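Local coordinates for protein histidine acid phosphatase (Bifidobacterium longum subsp. infantis, PDB 6RXD) that probably removes phosphate groups from inositol polyphosphates, phytate among them, and from 2,3-bisphosphoglycerate, as a histidine acid phosphatase of the MINPP1 subfamily, at residues A[63-66]-A[67-71]; A[247-251]-A[252-256]. All blocks are in the same frame, centred on the assembly; numbering follows the deposited sequence.

Contact 1 (A[63-66]-A[67-71]); sequences AETA and ARDGG
T65 lays its methyl alongside the ion pair one turn further on: CG2 sits 3.8 Å from D69 OD2 and 3.9 Å from R68 NH2. That methyl is anti to the backbone N, which leaves OG1 on the other branch, where it is hydrogen-bonded to W264 NE1. R68 and D69, neighbours in sequence, lock together side-on. R68 NE reaches D69 OD1 at 2.7 Å from above the carboxylate plane, while NH2 meets D69 OD2 on its syn side at 2.8 Å, that oxygen lying almost in the guanidinium plane. A bend at chi3 (65°) turns the guanidinium back toward its neighbour, and the two-nitrogen grip limits its rotation. D69 OD2 has another partner in the hydroxyl of Y262. Beneath these side chains the backbone is the last stretch of helix 55-69, with D69 N bonded to T65 O at 2.9 Å. It finishes in a Schellman-like turn: G71 N makes the six-to-one bond to A66 O, 2.7 Å long and nearly straight at 173°, and G70 takes up positive phi (66°), a conformation most easily reached without a side chain. A CB on G71 would press against A66 CA, so this position is sterically tight as well. Replacing D69 with an alanine would probably leave the R68 guanidinium without its mate, free to swing away from the T65 methyl, and cost the Y262 hydroxyl a partner. A66, buried, packs against F72, F249 and F253.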
ATOM      1  N   ALA A  63      22.727  -9.735  18.268  1.00 14.51           N
ATOM      2  CA  ALA A  63      22.723  -9.336  19.667  1.00 13.68           C
ATOM      3  C   ALA A  63      23.389 -10.389  20.529  1.00 13.58           C
ATOM      4  O   ALA A  63      24.119 -10.058  21.472  1.00 16.05           O
ATOM      5  CB  ALA A  63      21.288  -9.085  20.142  1.00 14.29           C
ATOM      6  N   GLU A  64      23.148 -11.662  20.210  1.00 12.67           N
ATOM      7  CA  GLU A  64      23.735 -12.741  20.997  1.00 14.88           C
ATOM      8  C   GLU A  64      25.262 -12.731  20.870  1.00 16.43           C
ATOM      9  O   GLU A  64      25.986 -12.949  21.851  1.00 14.91           O
ATOM     10  CB  GLU A  64      23.127 -14.090  20.582  1.00 14.20           C
ATOM     11  CG  GLU A  64      21.668 -14.233  20.984  1.00 18.06           C
ATOM     12  CD  GLU A  64      20.913 -15.280  20.189  1.00 22.95           C
ATOM     13  OE1 GLU A  64      21.460 -15.809  19.197  1.00 24.98           O
ATOM     14  OE2 GLU A  64      19.755 -15.576  20.551  1.00 19.95           O
ATOM     15  N   THR A  65      25.755 -12.458  19.666  1.00 14.41           N
ATOM     16  CA  THR A  65      27.196 -12.360  19.449  1.00 14.18           C
ATOM     17  C   THR A  65      27.787 -11.141  20.170  1.00 12.82           C
ATOM     18  O   THR A  65      28.838 -11.225  20.815  1.00 16.46           O
ATOM     19  CB  THR A  65      27.504 -12.307  17.946  1.00 17.62           C
ATOM     20  OG1 THR A  65      27.092 -13.541  17.347  1.00 17.31           O
ATOM     21  CG2 THR A  65      29.001 -12.115  17.709  1.00 16.00           C
ATOM     22  N   ALA A  66      27.104 -10.004  20.073  1.00 13.77           N
ATOM     23  CA  ALA A  66      27.536  -8.811  20.803  1.00 16.75           C
ATOM     24  C   ALA A  66      27.597  -9.049  22.314  1.00 16.81           C
ATOM     25  O   ALA A  66      28.512  -8.579  22.990  1.00 17.02           O
ATOM     26  CB  ALA A  66      26.623  -7.631  20.481  1.00 16.12           C
ATOM     27  N   ALA A  67      26.619  -9.770  22.849  1.00 15.05           N
ATOM     28  CA  ALA A  67      26.616 -10.069  24.280  1.00 17.54           C
ATOM     29  C   ALA A  67      27.807 -10.939  24.658  1.00 20.66           C
ATOM     30  O   ALA A  67      28.444 -10.726  25.693  1.00 22.66           O
ATOM     31  CB  ALA A  67      25.297 -10.747  24.695  1.00 18.86           C
ATOM     32  N   ARG A  68      28.096 -11.928  23.821  1.00 17.04           N
ATOM     33  CA  ARG A  68      29.225 -12.825  24.060  1.00 17.35           C
ATOM     34  C   ARG A  68      30.560 -12.090  23.981  1.00 19.71           C
ATOM     35  O   ARG A  68      31.478 -12.366  24.762  1.00 23.91           O
ATOM     36  CB  ARG A  68      29.208 -13.964  23.031  1.00 19.88           C
ATOM     37  CG  ARG A  68      30.331 -14.990  23.195  1.00 27.39           C
ATOM     38  CD  ARG A  68      30.551 -15.805  21.915  1.00 35.47           C
ATOM     39  NE  ARG A  68      31.034 -14.982  20.802  1.00 38.90           N
ATOM     40  CZ  ARG A  68      31.380 -15.455  19.606  1.00 42.70           C
ATOM     41  NH1 ARG A  68      31.306 -16.755  19.357  1.00 48.10           N
ATOM     42  NH2 ARG A  68      31.810 -14.629  18.660  1.00 41.21           N
ATOM     43  N   ASP A  69      30.677 -11.174  23.025  1.00 19.11           N
ATOM     44  CA  ASP A  69      31.957 -10.535  22.727  1.00 18.11           C
ATOM     45  C   ASP A  69      32.133  -9.130  23.318  1.00 19.80           C
ATOM     46  O   ASP A  69      33.108  -8.447  23.013  1.00 22.24           O
ATOM     47  CB  ASP A  69      32.182 -10.477  21.215  1.00 20.92           C
ATOM     48  CG  ASP A  69      32.390 -11.846  20.598  1.00 28.72           C
ATOM     49  OD1 ASP A  69      32.554 -12.827  21.358  1.00 25.92           O
ATOM     50  OD2 ASP A  69      32.395 -11.932  19.350  1.00 22.72           O
ATOM     51  N   GLY A  70      31.205  -8.707  24.167  1.00 16.70           N
ATOM     52  CA  GLY A  70      31.297  -7.389  24.782  1.00 19.99           C
ATOM     53  C   GLY A  70      31.160  -6.275  23.759  1.00 20.95           C
ATOM     54  O   GLY A  70      31.849  -5.245  23.836  1.00 18.89           O
ATOM     55  N   GLY A  71      30.251  -6.470  22.810  1.00 16.43           N
ATOM     56  CA  GLY A  71      30.073  -5.527  21.717  1.00 15.32           C
ATOM     57  C   GLY A  71      28.986  -4.479  21.882  1.00 16.91           C
ATOM     58  O   GLY A  71      28.773  -3.672  20.979  1.00 14.65           O
TER

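Contact 2 (A[247-251]-A[252-256]); sequences QIFTE and EFLAK. With ZN (zinc ion), chain C.
The backbone runs extended through F249 and T250, then turns into helix 251-258, its first turn closed by L254 N bonding T250 O at 3.0 Å. T250 is the N-cap: its OG1 accepts from F253 N at 3.0 Å. With chi1 at 67°, OG1 lies between the backbone N and the carbonyl carbon, over the start of the helix. The same hydroxyl donates to a water, which in turn donates to E252 OE1, so the cap is tied to the first turn a second time. Below the cap, F249 and F253 set their rings nearly parallel (planes 14° apart) but offset so that little of one ring faces the other, centroids 5.3 Å apart; CD1 of F249 touches CD1 and CE1 of F253. L254 brings CG to 3.8 Å from F249 CB. One face of the F249 ring is covered by I248 CG2. E251 bends at chi2 and carries OE2 to the zinc ion, 2.2 Å away; H242 binds the same zinc. The charge of E251 is probably met directly by the metal, and the helix dipole would probably favour both carboxylates, E251 and E252, at this amino-terminal end.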
ATOM      1  N   GLN A 247      24.926   3.801  18.135  1.00 12.26           N
ATOM      2  CA  GLN A 247      24.148   4.076  19.344  1.00 14.52           C
ATOM      3  C   GLN A 247      24.096   2.855  20.229  1.00 16.94           C
ATOM      4  O   GLN A 247      23.830   2.949  21.428  1.00 17.03           O
ATOM      5  CB  GLN A 247      22.693   4.366  18.986  1.00 17.08           C
ATOM      6  CG  GLN A 247      22.450   5.576  18.158  1.00 24.45           C
ATOM      7  CD  GLN A 247      20.976   5.755  17.896  1.00 23.11           C
ATOM      8  OE1 GLN A 247      20.273   6.407  18.669  1.00 26.16           O
ATOM      9  NE2 GLN A 247      20.493   5.151  16.820  1.00 14.80           N
ATOM     10  N   ILE A 248      24.293   1.695  19.615  1.00 14.24           N
ATOM     11  CA  ILE A 248      24.064   0.426  20.285  1.00 15.54           C
ATOM     12  C   ILE A 248      25.360  -0.357  20.442  1.00 12.79           C
ATOM     13  O   ILE A 248      25.646  -0.905  21.509  1.00 15.90           O
ATOM     14  CB  ILE A 248      23.059  -0.417  19.468  1.00 15.99           C
ATOM     15  CG1 ILE A 248      21.711   0.303  19.396  1.00 15.75           C
ATOM     16  CG2 ILE A 248      22.897  -1.810  20.066  1.00 14.17           C
ATOM     17  CD1 ILE A 248      20.929   0.001  18.105  1.00 11.60           C
ATOM     18  N   PHE A 249      26.157  -0.404  19.378  1.00 13.24           N
ATOM     19  CA  PHE A 249      27.313  -1.290  19.338  1.00 12.79           C
ATOM     20  C   PHE A 249      28.609  -0.502  19.376  1.00 12.01           C
ATOM     21  O   PHE A 249      28.666   0.637  18.903  1.00 15.20           O
ATOM     22  CB  PHE A 249      27.299  -2.134  18.058  1.00  9.85           C
ATOM     23  CG  PHE A 249      26.085  -3.013  17.919  1.00 11.06           C
ATOM     24  CD1 PHE A 249      26.013  -4.231  18.588  1.00 13.99           C
ATOM     25  CD2 PHE A 249      25.015  -2.620  17.120  1.00 14.70           C
ATOM     26  CE1 PHE A 249      24.886  -5.041  18.464  1.00 14.07           C
ATOM     27  CE2 PHE A 249      23.882  -3.424  16.983  1.00 14.28           C
ATOM     28  CZ  PHE A 249      23.820  -4.637  17.652  1.00 16.74           C
ATOM     29  N   THR A 250      29.660  -1.120  19.917  1.00 13.67           N
ATOM     30  CA  THR A 250      30.962  -0.451  19.991  1.00 14.59           C
ATOM     31  C   THR A 250      31.624  -0.316  18.632  1.00 18.71           C
ATOM     32  O   THR A 250      31.326  -1.066  17.707  1.00 18.08           O
ATOM     33  CB  THR A 250      31.952  -1.201  20.906  1.00 14.95           C
ATOM     34  OG1 THR A 250      32.284  -2.473  20.324  1.00 17.15           O
ATOM     35  CG2 THR A 250      31.362  -1.401  22.291  1.00 18.83           C
ATOM     36  N   GLU A 251      32.545   0.636  18.529  1.00 19.82           N
ATOM     37  CA  GLU A 251      33.317   0.825  17.305  1.00 16.77           C
ATOM     38  C   GLU A 251      34.065  -0.433  16.932  1.00 17.79           C
ATOM     39  O   GLU A 251      34.111  -0.831  15.766  1.00 21.01           O
ATOM     40  CB  GLU A 251      34.322   1.957  17.505  1.00 18.29           C
ATOM     41  CG  GLU A 251      33.699   3.319  17.670  1.00 20.41           C
ATOM     42  CD  GLU A 251      32.947   3.776  16.442  1.00 27.71           C
ATOM     43  OE1 GLU A 251      33.213   3.284  15.316  1.00 23.27           O
ATOM     44  OE2 GLU A 251      32.083   4.646  16.621  1.00 26.21           O
ATOM     45  N   GLU A 252      34.657  -1.060  17.939  1.00 20.01           N
ATOM     46  CA  GLU A 252      35.412  -2.289  17.744  1.00 20.37           C
ATOM     47  C   GLU A 252      34.533  -3.416  17.190  1.00 20.60           C
ATOM     48  O   GLU A 252      34.933  -4.147  16.289  1.00 21.00           O
ATOM     49  CB  GLU A 252      36.057  -2.692  19.072  1.00 24.09           C
ATOM     50  CG  GLU A 252      36.803  -4.002  19.065  1.00 38.79           C
ATOM     51  CD  GLU A 252      37.351  -4.339  20.439  1.00 55.79           C
ATOM     52  OE1 GLU A 252      36.545  -4.452  21.389  1.00 60.74           O
ATOM     53  OE2 GLU A 252      38.586  -4.472  20.572  1.00 59.45           O
ATOM     54  N   PHE A 253      33.322  -3.547  17.715  1.00 16.64           N
ATOM     55  CA  PHE A 253      32.408  -4.569  17.219  1.00 14.34           C
ATOM     56  C   PHE A 253      32.015  -4.284  15.767  1.00 18.66           C
ATOM     57  O   PHE A 253      32.054  -5.170  14.909  1.00 17.80           O
ATOM     58  CB  PHE A 253      31.170  -4.612  18.116  1.00 14.45           C
ATOM     59  CG  PHE A 253      30.227  -5.745  17.811  1.00 17.98           C
ATOM     60  CD1 PHE A 253      29.122  -5.543  17.004  1.00 18.78           C
ATOM     61  CD2 PHE A 253      30.438  -7.006  18.353  1.00 20.51           C
ATOM     62  CE1 PHE A 253      28.235  -6.589  16.731  1.00 16.93           C
ATOM     63  CE2 PHE A 253      29.569  -8.050  18.086  1.00 17.92           C
ATOM     64  CZ  PHE A 253      28.460  -7.836  17.276  1.00 16.49           C
ATOM     65  N   LEU A 254      31.661  -3.039  15.485  1.00 16.12           N
ATOM     66  CA  LEU A 254      31.202  -2.678  14.147  1.00 15.01           C
ATOM     67  C   LEU A 254      32.340  -2.735  13.141  1.00 19.84           C
ATOM     68  O   LEU A 254      32.114  -2.988  11.971  1.00 19.19           O
ATOM     69  CB  LEU A 254      30.586  -1.283  14.165  1.00 17.84           C
ATOM     70  CG  LEU A 254      29.286  -1.194  14.961  1.00 15.72           C
ATOM     71  CD1 LEU A 254      28.833   0.256  15.107  1.00 16.63           C
ATOM     72  CD2 LEU A 254      28.197  -2.049  14.317  1.00 14.14           C
ATOM     73  N   ALA A 255      33.564  -2.493  13.597  1.00 20.72           N
ATOM     74  CA  ALA A 255      34.710  -2.587  12.699  1.00 21.02           C
ATOM     75  C   ALA A 255      34.933  -4.027  12.241  1.00 23.26           C
ATOM     76  O   ALA A 255      35.314  -4.265  11.097  1.00 26.54           O
ATOM     77  CB  ALA A 255      35.963  -2.021  13.351  1.00 23.49           C
ATOM     78  N   LYS A 256      34.706  -4.987  13.136  1.00 22.35           N
ATOM     79  CA  LYS A 256      34.785  -6.393  12.752  1.00 19.20           C
ATOM     80  C   LYS A 256      33.696  -6.787  11.764  1.00 26.22           C
ATOM     81  O   LYS A 256      33.907  -7.644  10.908  1.00 24.16           O
ATOM     82  CB  LYS A 256      34.750  -7.310  13.975  1.00 18.97           C
ATOM     83  CG  LYS A 256      35.970  -7.174  14.879  1.00 23.94           C
ATOM     84  CD  LYS A 256      35.996  -8.266  15.936  1.00 32.55           C
ATOM     85  CE  LYS A 256      36.988  -7.934  17.045  1.00 45.74           C
ATOM     86  NZ  LYS A 256      37.090  -9.032  18.049  1.00 52.29           N
TER
HETATM   87 ZN    ZN C 601      31.437   5.629  14.756  1.00 21.79          ZN
HETATM   88  O   HOH W   1      33.714  -4.095  21.935  1.00 20.75           O

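In the fold
Contact 1 comes first along the chain, closing helix 55-69; contact 2 opens helix 251-258 nearly 180 residues later. Their centres are only about 10 Å apart, and each lies some 35 to 37 Å from the centre of the chain, in a helical region remote from it. They meet directly: G71 O is 2.9 Å from T250 N, a probable hydrogen bond that joins the end of one helix to the start of the other. F253 CE2 packs 3.5 Å from A66 CA. The C-terminal exit of one helix and the capped entry of the other thus pack against each other through a buried apolar seam, with a zinc site on the contact 2 side.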